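Local coordinates for protein arginase (Glaciozyma antarctica, PDB 5YNL) that probably hydrolyses L-arginine to L-ornithine and urea, as arginases do, in a cold-adapted yeast, at residues V61-S66 / K132-R137; S84-D89 / V348-V353; H180-T185 / R193-P198; R279-S284 / A319-L324. All blocks are in the same frame, centred on the assembly; numbering follows the deposited sequence.

In the fold
From the N terminus, strand 57-63 opens contact 1, which closes when helix 124-142 packs on that strand. Before it closes, residues 84-89 have begun contact 2, so the two cross; contact 2 is completed near the C terminus by helix 345-356 and spans most of the chain. Within that long span contacts 3 and 4 follow in series, their centres about 24 Å apart. Contact 3 folds the loop between strand 173-177 and helix 198-202 back on itself, whereas contact 4 brings strand 281-286 beside the start of strand 324-330. Contacts 1 and 4 anchor to the same eight-stranded parallel sheet, and contact 2 ties two helical regions together outside it.

Contact 1: residues V61-S66 / K132-R137; sequences VGCPFS and KDVADR
Val61 and Arg137 meet where helix 124-142 lies on strand 57-63, a helix-on-sheet layer of the arginase alpha/beta fold in which the two segments run almost exactly antiparallel, 173° apart, with their axes 9.6 Å from each other. Val61 turns its side chain to the helix, and its CB sits over one face of the Arg137 guanidinium, 4.0 Å from NH1. Its CG2 faces Val134 CG1, one turn earlier in the helix, a looser contact at 4.5 Å. Gly62 takes part through its backbone: its carbonyl oxygen accepts a hydrogen bond of 3.1 Å from Arg137 NH1, moderately bent at 144°, with the donor tilted from the carbonyl plane. The carbonyl thus lies near the rim of the same cationic group that Val61 covers. Cys63 again faces the helix. Here the other methyl of Val134, CG2, takes over, 4.0 Å from Cys63 CB, while Val130, a turn earlier in the helix, also reaches Cys63. On the sheet side, Val61 and Cys63 are hydrogen-bonded through their backbones to strand 147-152, so the residues gripped by the helix are themselves fixed in the sheet. A bend at chi3 (66°) sets the arginine head between Gly62 O and Asp133, one helical turn back, where a salt bridge steadies it: Arg137 NH2 meets the syn lone pair of Asp133 OD1 at 3.0 Å, with that oxygen almost in the guanidinium plane.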
loop_
_atom_site.group_PDB
_atom_site.type_symbol
_atom_site.label_atom_id
_atom_site.label_comp_id
_atom_site.label_asym_id
_atom_site.label_seq_id
_atom_site.Cartn_x
_atom_site.Cartn_y
_atom_site.Cartn_z
ATOM N N VAL A 61 5.329 -11.228 -0.420
ATOM C CA VAL A 61 6.376 -10.938 0.557
ATOM C C VAL A 61 5.775 -10.535 1.903
ATOM O O VAL A 61 5.042 -9.544 2.011
ATOM C CB VAL A 61 7.501 -9.949 0.033
ATOM C CG1 VAL A 61 7.494 -9.821 -1.504
ATOM C CG2 VAL A 61 7.427 -8.588 0.688
ATOM N N GLY A 62 6.044 -11.347 2.923
ATOM C CA GLY A 62 5.567 -11.044 4.257
ATOM C C GLY A 62 6.679 -10.441 5.084
ATOM O O GLY A 62 7.828 -10.879 4.998
ATOM N N CYS A 63 6.345 -9.425 5.871
ATOM C CA CYS A 63 7.282 -8.855 6.829
ATOM C C CYS A 63 6.594 -8.508 8.150
ATOM O O CYS A 63 5.859 -7.518 8.237
ATOM C CB CYS A 63 7.973 -7.624 6.252
ATOM S SG CYS A 63 8.776 -6.601 7.523
ATOM N N PRO A 64 6.845 -9.318 9.185
ATOM C CA PRO A 64 6.179 -9.232 10.491
ATOM C C PRO A 64 6.632 -8.056 11.363
ATOM O O PRO A 64 6.374 -8.093 12.568
ATOM C CB PRO A 64 6.590 -10.538 11.189
ATOM C CG PRO A 64 7.255 -11.384 10.145
ATOM C CD PRO A 64 7.799 -10.435 9.127
ATOM N N PHE A 65 7.273 -7.044 10.780
ATOM C CA PHE A 65 7.844 -5.931 11.550
ATOM C C PHE A 65 6.805 -4.974 12.163
ATOM O O PHE A 65 5.792 -4.659 11.538
ATOM C CB PHE A 65 8.818 -5.141 10.667
ATOM C CG PHE A 65 9.725 -4.202 11.426
ATOM C CD1 PHE A 65 10.667 -4.694 12.324
ATOM C CD2 PHE A 65 9.665 -2.828 11.203
ATOM C CE1 PHE A 65 11.511 -3.831 13.010
ATOM C CE2 PHE A 65 10.513 -1.957 11.884
ATOM C CZ PHE A 65 11.434 -2.460 12.787
ATOM N N SER A 66 7.086 -4.511 13.381
ATOM C CA SER A 66 6.233 -3.558 14.093
ATOM C C SER A 66 6.975 -2.920 15.270
ATOM O O SER A 66 7.477 -1.801 15.178
ATOM C CB SER A 66 4.961 -4.248 14.598
ATOM N N LYS A 132 14.892 -2.044 3.548
ATOM C CA LYS A 132 15.744 -2.304 2.390
ATOM C C LYS A 132 15.516 -3.743 1.948
ATOM O O LYS A 132 15.380 -4.022 0.756
ATOM C CB LYS A 132 17.227 -2.056 2.717
ATOM C CG LYS A 132 18.200 -2.165 1.533
ATOM C CD LYS A 132 19.652 -2.225 2.044
ATOM C CE LYS A 132 20.709 -2.030 0.952
ATOM N NZ LYS A 132 22.069 -1.813 1.548
ATOM N N ASP A 133 15.461 -4.648 2.920
ATOM C CA ASP A 133 15.135 -6.050 2.673
ATOM C C ASP A 133 13.834 -6.153 1.864
ATOM O O ASP A 133 13.784 -6.811 0.819
ATOM C CB ASP A 133 15.055 -6.803 4.018
ATOM C CG ASP A 133 14.146 -8.022 3.973
ATOM O OD1 ASP A 133 12.913 -7.862 4.150
ATOM O OD2 ASP A 133 14.667 -9.144 3.791
ATOM N N VAL A 134 12.798 -5.459 2.324
ATOM C CA VAL A 134 11.521 -5.456 1.624
ATOM C C VAL A 134 11.647 -4.838 0.235
ATOM O O VAL A 134 11.150 -5.403 -0.738
ATOM C CB VAL A 134 10.435 -4.732 2.438
ATOM C CG1 VAL A 134 9.155 -4.576 1.612
ATOM C CG2 VAL A 134 10.173 -5.485 3.746
ATOM N N ALA A 135 12.311 -3.684 0.150
ATOM C CA ALA A 135 12.498 -2.971 -1.120
ATOM C C ALA A 135 13.105 -3.873 -2.184
ATOM O O ALA A 135 12.755 -3.791 -3.367
ATOM C CB ALA A 135 13.379 -1.766 -0.917
ATOM N N ASP A 136 14.034 -4.724 -1.754
ATOM C CA ASP A 136 14.719 -5.630 -2.660
ATOM C C ASP A 136 13.797 -6.766 -3.107
ATOM O O ASP A 136 13.689 -7.049 -4.306
ATOM C CB ASP A 136 15.992 -6.193 -2.006
ATOM C CG ASP A 136 17.045 -5.123 -1.743
ATOM O OD1 ASP A 136 17.217 -4.222 -2.595
ATOM O OD2 ASP A 136 17.700 -5.191 -0.679
ATOM N N ARG A 137 13.128 -7.408 -2.149
ATOM C CA ARG A 137 12.293 -8.576 -2.447
ATOM C C ARG A 137 11.124 -8.171 -3.335
ATOM O O ARG A 137 10.728 -8.903 -4.248
ATOM C CB ARG A 137 11.784 -9.232 -1.159
ATOM C CG ARG A 137 12.887 -9.681 -0.210
ATOM C CD ARG A 137 12.395 -9.731 1.240
ATOM N NE ARG A 137 11.381 -10.760 1.472
ATOM C CZ ARG A 137 10.690 -10.891 2.605
ATOM N NH1 ARG A 137 9.782 -11.856 2.732
ATOM N NH2 ARG A 137 10.901 -10.052 3.609
#

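Contact 2: residues S84-D89 / V348-V353; sequences SGLLND and VGRSLV
Arg350 meets Ser84, Leu86 and Asp89 where helix 345-356 packs on the junction of helices 77-83 and 86-92, at which Gly85 closes a Schellman motif and occupies the N-cap position of the next helix. The positive phi of Gly85 suits glycine, since a side chain there would be jammed against the preceding carbonyl oxygen. From the helix the CB of Arg350 heads toward this junction. The next carbon, CG, lies against one methyl of Leu86, CD1, at 3.6 Å, as the two side chains slide past each other in opposite directions. CD passes between unlike neighbours, for both Ser84 OG and Asp89 OD2 lie 3.3 Å from it. A bend at chi3 (86°) then turns the head of the arginine out of line with its stem. NE donates to Asp89 OD2 at 2.8 Å, a hydrogen bond bent to 142° that is part of a salt bridge; the oxygen lies at the guanidinium edge, although the carboxylate and guanidinium planes are 44° apart. The same OD2 is also bridged by Arg354 NH1, one turn on, so this oxygen probably eases the closeness of two like-charged guanidinium groups. At the tip, NH1 has a weak bond of 3.4 Å to Ser84 OG, whose stronger partner is Leu81 O, and a salt bridge to Asp347, a second acidic partner. The Ser84 carbonyl oxygen stands over one face of the guanidinium. Leu86 CD1 also touches Val353, crossing it at about a right angle with CG1 3.6 Å away.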
loop_
_atom_site.group_PDB
_atom_site.type_symbol
_atom_site.label_atom_id
_atom_site.label_comp_id
_atom_site.label_asym_id
_atom_site.label_seq_id
_atom_site.Cartn_x
_atom_site.Cartn_y
_atom_site.Cartn_z
ATOM N N SER A 84 -4.057 -19.147 6.674
ATOM C CA SER A 84 -5.525 -19.169 6.568
ATOM C C SER A 84 -6.062 -19.561 5.191
ATOM O O SER A 84 -7.269 -19.677 5.020
ATOM C CB SER A 84 -6.142 -17.818 6.989
ATOM O OG SER A 84 -5.904 -16.800 6.023
ATOM N N GLY A 85 -5.183 -19.760 4.212
ATOM C CA GLY A 85 -5.615 -20.216 2.902
ATOM C C GLY A 85 -5.513 -19.137 1.831
ATOM O O GLY A 85 -5.994 -19.323 0.711
ATOM N N LEU A 86 -4.875 -18.016 2.155
ATOM C CA LEU A 86 -4.698 -16.958 1.170
ATOM C C LEU A 86 -4.041 -17.471 -0.121
ATOM O O LEU A 86 -4.438 -17.084 -1.237
ATOM C CB LEU A 86 -3.852 -15.830 1.737
ATOM C CG LEU A 86 -3.581 -14.771 0.671
ATOM C CD1 LEU A 86 -4.889 -14.059 0.379
ATOM C CD2 LEU A 86 -2.471 -13.802 1.081
ATOM N N LEU A 87 -3.037 -18.335 0.040
ATOM C CA LEU A 87 -2.287 -18.857 -1.090
ATOM C C LEU A 87 -3.215 -19.628 -2.027
ATOM O O LEU A 87 -3.190 -19.426 -3.247
ATOM C CB LEU A 87 -1.122 -19.739 -0.617
ATOM C CG LEU A 87 0.253 -19.083 -0.478
ATOM C CD1 LEU A 87 0.182 -17.827 0.368
ATOM C CD2 LEU A 87 1.221 -20.049 0.134
ATOM N N ASN A 88 -4.040 -20.494 -1.445
ATOM C CA ASN A 88 -5.015 -21.274 -2.197
ATOM C C ASN A 88 -6.101 -20.380 -2.850
ATOM O O ASN A 88 -6.494 -20.601 -4.005
ATOM C CB ASN A 88 -5.622 -22.343 -1.281
ATOM C CG ASN A 88 -6.369 -23.416 -2.040
ATOM O OD1 ASN A 88 -5.768 -24.323 -2.623
ATOM N ND2 ASN A 88 -7.692 -23.333 -2.019
ATOM N N ASP A 89 -6.570 -19.365 -2.124
ATOM C CA ASP A 89 -7.517 -18.399 -2.686
ATOM C C ASP A 89 -6.982 -17.765 -3.959
ATOM O O ASP A 89 -7.691 -17.658 -4.961
ATOM C CB ASP A 89 -7.833 -17.286 -1.676
ATOM C CG ASP A 89 -8.734 -17.752 -0.552
ATOM O OD1 ASP A 89 -9.325 -18.840 -0.675
ATOM O OD2 ASP A 89 -8.860 -17.012 0.444
ATOM N N VAL A 348 -10.562 -10.557 6.826
ATOM C CA VAL A 348 -10.759 -9.297 6.128
ATOM C C VAL A 348 -9.617 -9.092 5.144
ATOM O O VAL A 348 -9.853 -8.784 3.975
ATOM C CB VAL A 348 -10.830 -8.108 7.101
ATOM C CG1 VAL A 348 -10.589 -6.816 6.384
ATOM C CG2 VAL A 348 -12.164 -8.077 7.795
ATOM N N GLY A 349 -8.380 -9.270 5.620
ATOM C CA GLY A 349 -7.197 -9.081 4.785
ATOM C C GLY A 349 -7.282 -10.009 3.589
ATOM O O GLY A 349 -7.045 -9.610 2.456
ATOM N N ARG A 350 -7.679 -11.245 3.845
ATOM C CA ARG A 350 -7.821 -12.228 2.784
ATOM C C ARG A 350 -8.827 -11.809 1.718
ATOM O O ARG A 350 -8.576 -11.927 0.522
ATOM C CB ARG A 350 -8.224 -13.576 3.364
ATOM C CG ARG A 350 -7.678 -14.691 2.548
ATOM C CD ARG A 350 -7.694 -15.986 3.319
ATOM N NE ARG A 350 -8.981 -16.641 3.187
ATOM C CZ ARG A 350 -9.680 -17.113 4.203
ATOM N NH1 ARG A 350 -9.197 -17.013 5.435
ATOM N NH2 ARG A 350 -10.851 -17.700 3.982
ATOM N N SER A 351 -9.977 -11.342 2.177
ATOM C CA SER A 351 -11.005 -10.864 1.282
ATOM C C SER A 351 -10.477 -9.728 0.383
ATOM O O SER A 351 -10.709 -9.770 -0.817
ATOM C CB SER A 351 -12.243 -10.431 2.073
ATOM O OG SER A 351 -13.414 -10.566 1.286
ATOM N N LEU A 352 -9.753 -8.756 0.953
ATOM C CA LEU A 352 -9.297 -7.610 0.178
ATOM C C LEU A 352 -8.243 -8.051 -0.843
ATOM O O LEU A 352 -8.171 -7.493 -1.957
ATOM C CB LEU A 352 -8.713 -6.500 1.056
ATOM C CG LEU A 352 -9.531 -5.829 2.171
ATOM C CD1 LEU A 352 -8.613 -4.907 3.020
ATOM C CD2 LEU A 352 -10.723 -5.006 1.591
ATOM N N VAL A 353 -7.419 -9.035 -0.474
ATOM C CA VAL A 353 -6.411 -9.527 -1.410
ATOM C C VAL A 353 -7.112 -10.134 -2.624
ATOM O O VAL A 353 -6.862 -9.709 -3.745
ATOM C CB VAL A 353 -5.421 -10.560 -0.769
ATOM C CG1 VAL A 353 -4.587 -11.232 -1.836
ATOM C CG2 VAL A 353 -4.497 -9.870 0.243
#

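Contact 3: residues H180-T185 / R193-P198; sequences HADINT and RLHGCP
Asp182, Gly196 and Cys197 carry most of this contact, in which the loop after strand 173-177 folds back on itself just ahead of helix 198-202. Residues 180-182 end the Asp-Ala-His-Ala-Asp signature of the arginase family, which in relatives supplies manganese ligands; residues 193-198 lead through a short 3-10 turn at 194-195 to Pro198, the first residue of helix 198-202. Asp182 gives up the most surface. Its backbone adopts left-handed helical angles, and its CA lies 3.7 Å from that of Gly196. The side chain lies against His195 and Pro198: CB rests 3.7 Å from Pro198 CD, and CG is 3.3 Å from the carbonyl oxygen of His195, whose ring in turn bonds through NE2 to Glu331. A glycine here would remove the carboxylate that in relatives binds manganese, and would probably open a gap between the His195 carbonyl and the Pro198 ring and let the turn change its backbone angles. Gly196 meets the other half of the loop with its carbonyl group: its oxygen accepts from Asn184 N at 2.8 Å, a short but weak bond because it is bent to 127°. Cys197 meets that half through the Asn184 carbonyl, with its CA and CB against the oxygen. The thiol lies beside its own backbone N (chi1 -54°), which brings SG to 3.3 Å from Asn184 O. That same oxygen is held by Ser200 OG, in the first turn of helix 198-202, and Cys197 CA makes a CA-H...O contact to it at 3.2 Å.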
loop_
_atom_site.group_PDB
_atom_site.type_symbol
_atom_site.label_atom_id
_atom_site.label_comp_id
_atom_site.label_asym_id
_atom_site.label_seq_id
_atom_site.Cartn_x
_atom_site.Cartn_y
_atom_site.Cartn_z
ATOM N N HIS A 180 -3.838 7.483 8.895
ATOM C CA HIS A 180 -2.696 8.361 9.140
ATOM C C HIS A 180 -1.974 8.729 7.860
ATOM O O HIS A 180 -1.802 7.894 6.978
ATOM C CB HIS A 180 -1.695 7.667 10.060
ATOM C CG HIS A 180 -2.316 7.032 11.254
ATOM N ND1 HIS A 180 -3.123 7.731 12.134
ATOM C CD2 HIS A 180 -2.262 5.764 11.724
ATOM C CE1 HIS A 180 -3.527 6.922 13.091
ATOM N NE2 HIS A 180 -3.018 5.718 12.866
ATOM N N ALA A 181 -1.512 9.971 7.785
ATOM C CA ALA A 181 -0.760 10.437 6.618
ATOM C C ALA A 181 0.684 9.922 6.602
ATOM O O ALA A 181 1.296 9.857 5.538
ATOM C CB ALA A 181 -0.800 11.970 6.508
ATOM N N ASP A 182 1.220 9.564 7.771
ATOM C CA ASP A 182 2.601 9.069 7.884
ATOM C C ASP A 182 3.625 9.916 7.083
ATOM O O ASP A 182 4.533 9.375 6.438
ATOM C CB ASP A 182 2.682 7.589 7.458
ATOM C CG ASP A 182 1.912 6.655 8.384
ATOM O OD1 ASP A 182 1.635 7.031 9.538
ATOM O OD2 ASP A 182 1.600 5.522 7.959
ATOM N N ILE A 183 3.479 11.237 7.119
ATOM C CA ILE A 183 4.301 12.082 6.258
ATOM C C ILE A 183 5.320 12.941 7.006
ATOM O O ILE A 183 5.994 13.777 6.403
ATOM C CB ILE A 183 3.425 12.947 5.304
ATOM C CG1 ILE A 183 4.166 13.248 3.997
ATOM C CG2 ILE A 183 2.958 14.224 5.982
ATOM C CD1 ILE A 183 3.256 13.744 2.913
ATOM N N ASN A 184 5.456 12.717 8.307
ATOM C CA ASN A 184 6.407 13.492 9.104
ATOM C C ASN A 184 7.857 13.375 8.660
ATOM O O ASN A 184 8.344 12.281 8.381
ATOM C CB ASN A 184 6.317 13.126 10.586
ATOM C CG ASN A 184 5.651 14.201 11.401
ATOM O OD1 ASN A 184 5.361 15.284 10.895
ATOM N ND2 ASN A 184 5.419 13.922 12.673
ATOM N N THR A 185 8.540 14.514 8.598
ATOM C CA THR A 185 9.994 14.521 8.484
ATOM C C THR A 185 10.542 14.177 9.866
ATOM O O THR A 185 9.842 14.342 10.870
ATOM C CB THR A 185 10.510 15.908 8.044
ATOM O OG1 THR A 185 11.941 15.953 8.127
ATOM C CG2 THR A 185 9.931 17.004 8.926
ATOM N N ARG A 193 9.069 7.351 16.366
ATOM C CA ARG A 193 8.838 6.109 15.645
ATOM C C ARG A 193 8.852 6.391 14.151
ATOM O O ARG A 193 8.149 7.282 13.668
ATOM C CB ARG A 193 7.501 5.490 16.053
ATOM C CG ARG A 193 7.374 5.246 17.550
ATOM C CD ARG A 193 5.918 5.254 17.979
ATOM N NE ARG A 193 5.205 6.388 17.398
ATOM C CZ ARG A 193 4.219 6.273 16.519
ATOM N NH1 ARG A 193 3.818 5.069 16.136
ATOM N NH2 ARG A 193 3.631 7.358 16.032
ATOM N N LEU A 194 9.650 5.622 13.418
ATOM C CA LEU A 194 9.771 5.789 11.974
ATOM C C LEU A 194 8.447 5.507 11.270
ATOM O O LEU A 194 8.337 5.658 10.054
ATOM C CB LEU A 194 10.867 4.872 11.428
ATOM C CG LEU A 194 12.269 5.461 11.235
ATOM C CD1 LEU A 194 12.313 6.314 9.976
ATOM C CD2 LEU A 194 12.709 6.273 12.444
ATOM N N HIS A 195 7.452 5.110 12.062
ATOM C CA HIS A 195 6.119 4.732 11.602
ATOM C C HIS A 195 5.400 5.849 10.847
ATOM O O HIS A 195 4.686 5.589 9.877
ATOM C CB HIS A 195 5.282 4.293 12.808
ATOM C CG HIS A 195 4.015 3.583 12.449
ATOM N ND1 HIS A 195 3.115 3.150 13.398
ATOM C CD2 HIS A 195 3.498 3.228 11.249
ATOM C CE1 HIS A 195 2.095 2.560 12.798
ATOM N NE2 HIS A 195 2.304 2.592 11.494
ATOM N N GLY A 196 5.579 7.088 11.292
ATOM C CA GLY A 196 4.923 8.212 10.646
ATOM C C GLY A 196 5.829 9.008 9.733
ATOM O O GLY A 196 5.556 10.169 9.458
ATOM N N CYS A 197 6.912 8.395 9.267
ATOM C CA CYS A 197 7.831 9.082 8.355
ATOM C C CYS A 197 8.006 8.554 6.909
ATOM O O CYS A 197 8.672 9.215 6.112
ATOM C CB CYS A 197 9.209 9.220 9.012
ATOM S SG CYS A 197 9.161 10.008 10.625
ATOM N N PRO A 198 7.409 7.394 6.554
ATOM C CA PRO A 198 7.864 6.804 5.289
ATOM C C PRO A 198 7.588 7.643 4.051
ATOM O O PRO A 198 8.316 7.521 3.061
ATOM C CB PRO A 198 7.042 5.509 5.194
ATOM C CG PRO A 198 5.792 5.799 5.937
ATOM C CD PRO A 198 6.261 6.646 7.106
#

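Contact 4: residues R279-S284 / A319-L324; sequences RPIHLS and AETNLL
Leu323 O receives the amide of Ile281 in a short hydrogen bond, 2.7 Å and fairly straight at 156°, although the N-H arrives from well above the carbonyl plane rather than on a lone pair. Pro280 CA adds a CA-H...O contact of 3.3 Å to the same oxygen. Ile281 then pairs with Leu324 in a parallel bridge, the ladder continuing as Ile281 and Leu283 bond to Val325 and Ser326. Around this polar seam the side chains close in. The long branch of Ile281 lies beside its backbone N (chi1 -80°), a setting that sends CD1 to Leu323 CB at 3.7 Å and close to Thr321 OG1. Its other branch, CG2, meets Leu324 CD1 at 3.9 Å, the two side chains crossing at about a right angle; Leu324 CD1 also touches Leu283 CB. Replacement of Ile281 by alanine removes CD1 and CG2, and would probably take from Leu323 CB and Leu324 CD1 one apolar partner each, opening a gap between strand and turn. Just ahead of Leu323, Thr321 OG1 accepts from Leu323 N at 2.9 Å, an ST turn, and is also bonded to Ile318 O, so the hydroxyl helps shape the exit from helix 308-320. Strand 281-286, that helix and strand 324-330, laid parallel beside the first strand, make a beta-alpha-beta crossover of the arginase alpha/beta fold.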
loop_
_atom_site.group_PDB
_atom_site.type_symbol
_atom_site.label_atom_id
_atom_site.label_comp_id
_atom_site.label_asym_id
_atom_site.label_seq_id
_atom_site.Cartn_x
_atom_site.Cartn_y
_atom_site.Cartn_z
ATOM N N ARG A 279 -1.132 4.758 -15.922
ATOM C CA ARG A 279 -0.083 4.524 -14.922
ATOM C C ARG A 279 -0.300 3.249 -14.110
ATOM O O ARG A 279 -1.433 2.953 -13.709
ATOM C CB ARG A 279 -0.002 5.718 -13.952
ATOM C CG ARG A 279 0.587 7.022 -14.562
ATOM C CD ARG A 279 0.789 8.060 -13.482
ATOM N NE ARG A 279 1.124 9.386 -13.989
ATOM C CZ ARG A 279 2.361 9.823 -14.235
ATOM N NH1 ARG A 279 2.539 11.049 -14.691
ATOM N NH2 ARG A 279 3.413 9.044 -14.038
ATOM N N PRO A 280 0.783 2.496 -13.850
ATOM C CA PRO A 280 0.662 1.346 -12.938
ATOM C C PRO A 280 0.166 1.851 -11.585
ATOM O O PRO A 280 0.488 2.983 -11.233
ATOM C CB PRO A 280 2.110 0.848 -12.798
ATOM C CG PRO A 280 2.817 1.359 -14.026
ATOM C CD PRO A 280 2.166 2.696 -14.313
ATOM N N ILE A 281 -0.607 1.056 -10.852
ATOM C CA ILE A 281 -1.113 1.493 -9.558
ATOM C C ILE A 281 -0.467 0.696 -8.418
ATOM O O ILE A 281 -0.435 -0.547 -8.453
ATOM C CB ILE A 281 -2.665 1.347 -9.464
ATOM C CG1 ILE A 281 -3.358 2.515 -10.174
ATOM C CG2 ILE A 281 -3.132 1.273 -8.003
ATOM C CD1 ILE A 281 -4.869 2.262 -10.527
ATOM N N HIS A 282 0.022 1.418 -7.408
ATOM C CA HIS A 282 0.481 0.818 -6.172
ATOM C C HIS A 282 -0.585 1.108 -5.124
ATOM O O HIS A 282 -0.795 2.273 -4.739
ATOM C CB HIS A 282 1.839 1.403 -5.735
ATOM C CG HIS A 282 2.531 0.632 -4.651
ATOM N ND1 HIS A 282 1.958 -0.443 -3.997
ATOM C CD2 HIS A 282 3.754 0.786 -4.091
ATOM C CE1 HIS A 282 2.799 -0.919 -3.101
ATOM N NE2 HIS A 282 3.896 -0.183 -3.132
ATOM N N LEU A 283 -1.276 0.072 -4.670
ATOM C CA LEU A 283 -2.290 0.278 -3.631
ATOM C C LEU A 283 -1.738 -0.168 -2.301
ATOM O O LEU A 283 -1.557 -1.385 -2.061
ATOM C CB LEU A 283 -3.596 -0.478 -3.929
ATOM C CG LEU A 283 -4.744 -0.394 -2.913
ATOM C CD1 LEU A 283 -5.187 1.064 -2.609
ATOM C CD2 LEU A 283 -5.916 -1.178 -3.452
ATOM N N SER A 284 -1.453 0.806 -1.436
ATOM C CA SER A 284 -0.858 0.481 -0.135
ATOM C C SER A 284 -1.930 0.600 0.945
ATOM O O SER A 284 -2.231 1.712 1.411
ATOM C CB SER A 284 0.327 1.400 0.160
ATOM O OG SER A 284 1.178 0.809 1.122
ATOM N N ALA A 319 -9.164 -2.862 -8.893
ATOM C CA ALA A 319 -8.992 -4.101 -9.656
ATOM C C ALA A 319 -9.592 -3.960 -11.043
ATOM O O ALA A 319 -8.996 -4.440 -12.024
ATOM C CB ALA A 319 -9.595 -5.304 -8.921
ATOM N N GLU A 320 -10.745 -3.300 -11.143
ATOM C CA GLU A 320 -11.400 -3.205 -12.444
ATOM C C GLU A 320 -10.571 -2.414 -13.474
ATOM O O GLU A 320 -10.749 -2.598 -14.678
ATOM C CB GLU A 320 -12.865 -2.712 -12.359
ATOM C CG GLU A 320 -13.053 -1.188 -12.266
ATOM C CD GLU A 320 -14.533 -0.748 -12.236
ATOM O OE1 GLU A 320 -14.809 0.381 -11.764
ATOM O OE2 GLU A 320 -15.430 -1.510 -12.683
ATOM N N THR A 321 -9.637 -1.580 -13.008
ATOM C CA THR A 321 -8.820 -0.780 -13.945
ATOM C C THR A 321 -7.767 -1.583 -14.708
ATOM O O THR A 321 -7.284 -1.124 -15.743
ATOM C CB THR A 321 -8.072 0.395 -13.264
ATOM O OG1 THR A 321 -6.864 -0.097 -12.686
ATOM C CG2 THR A 321 -8.926 1.042 -12.192
ATOM N N ASN A 322 -7.406 -2.751 -14.177
ATOM C CA ASN A 322 -6.264 -3.546 -14.667
ATOM C C ASN A 322 -4.882 -2.894 -14.495
ATOM O O ASN A 322 -3.886 -3.418 -14.991
ATOM C CB ASN A 322 -6.458 -4.007 -16.126
ATOM C CG ASN A 322 -7.562 -5.022 -16.276
ATOM O OD1 ASN A 322 -7.657 -5.971 -15.489
ATOM N ND2 ASN A 322 -8.411 -4.834 -17.292
ATOM N N LEU A 323 -4.824 -1.771 -13.778
ATOM C CA LEU A 323 -3.571 -1.013 -13.643
ATOM C C LEU A 323 -2.730 -1.432 -12.424
ATOM O O LEU A 323 -1.572 -1.033 -12.288
ATOM C CB LEU A 323 -3.851 0.495 -13.614
ATOM C CG LEU A 323 -4.685 1.020 -14.801
ATOM C CD1 LEU A 323 -5.341 2.361 -14.476
ATOM C CD2 LEU A 323 -3.845 1.142 -16.060
ATOM N N LEU A 324 -3.307 -2.237 -11.537
ATOM C CA LEU A 324 -2.616 -2.591 -10.293
ATOM C C LEU A 324 -1.375 -3.491 -10.511
ATOM O O LEU A 324 -1.464 -4.555 -11.119
ATOM C CB LEU A 324 -3.597 -3.266 -9.340
ATOM C CG LEU A 324 -3.059 -3.691 -7.974
ATOM C CD1 LEU A 324 -2.983 -2.480 -7.034
ATOM C CD2 LEU A 324 -3.955 -4.799 -7.387
#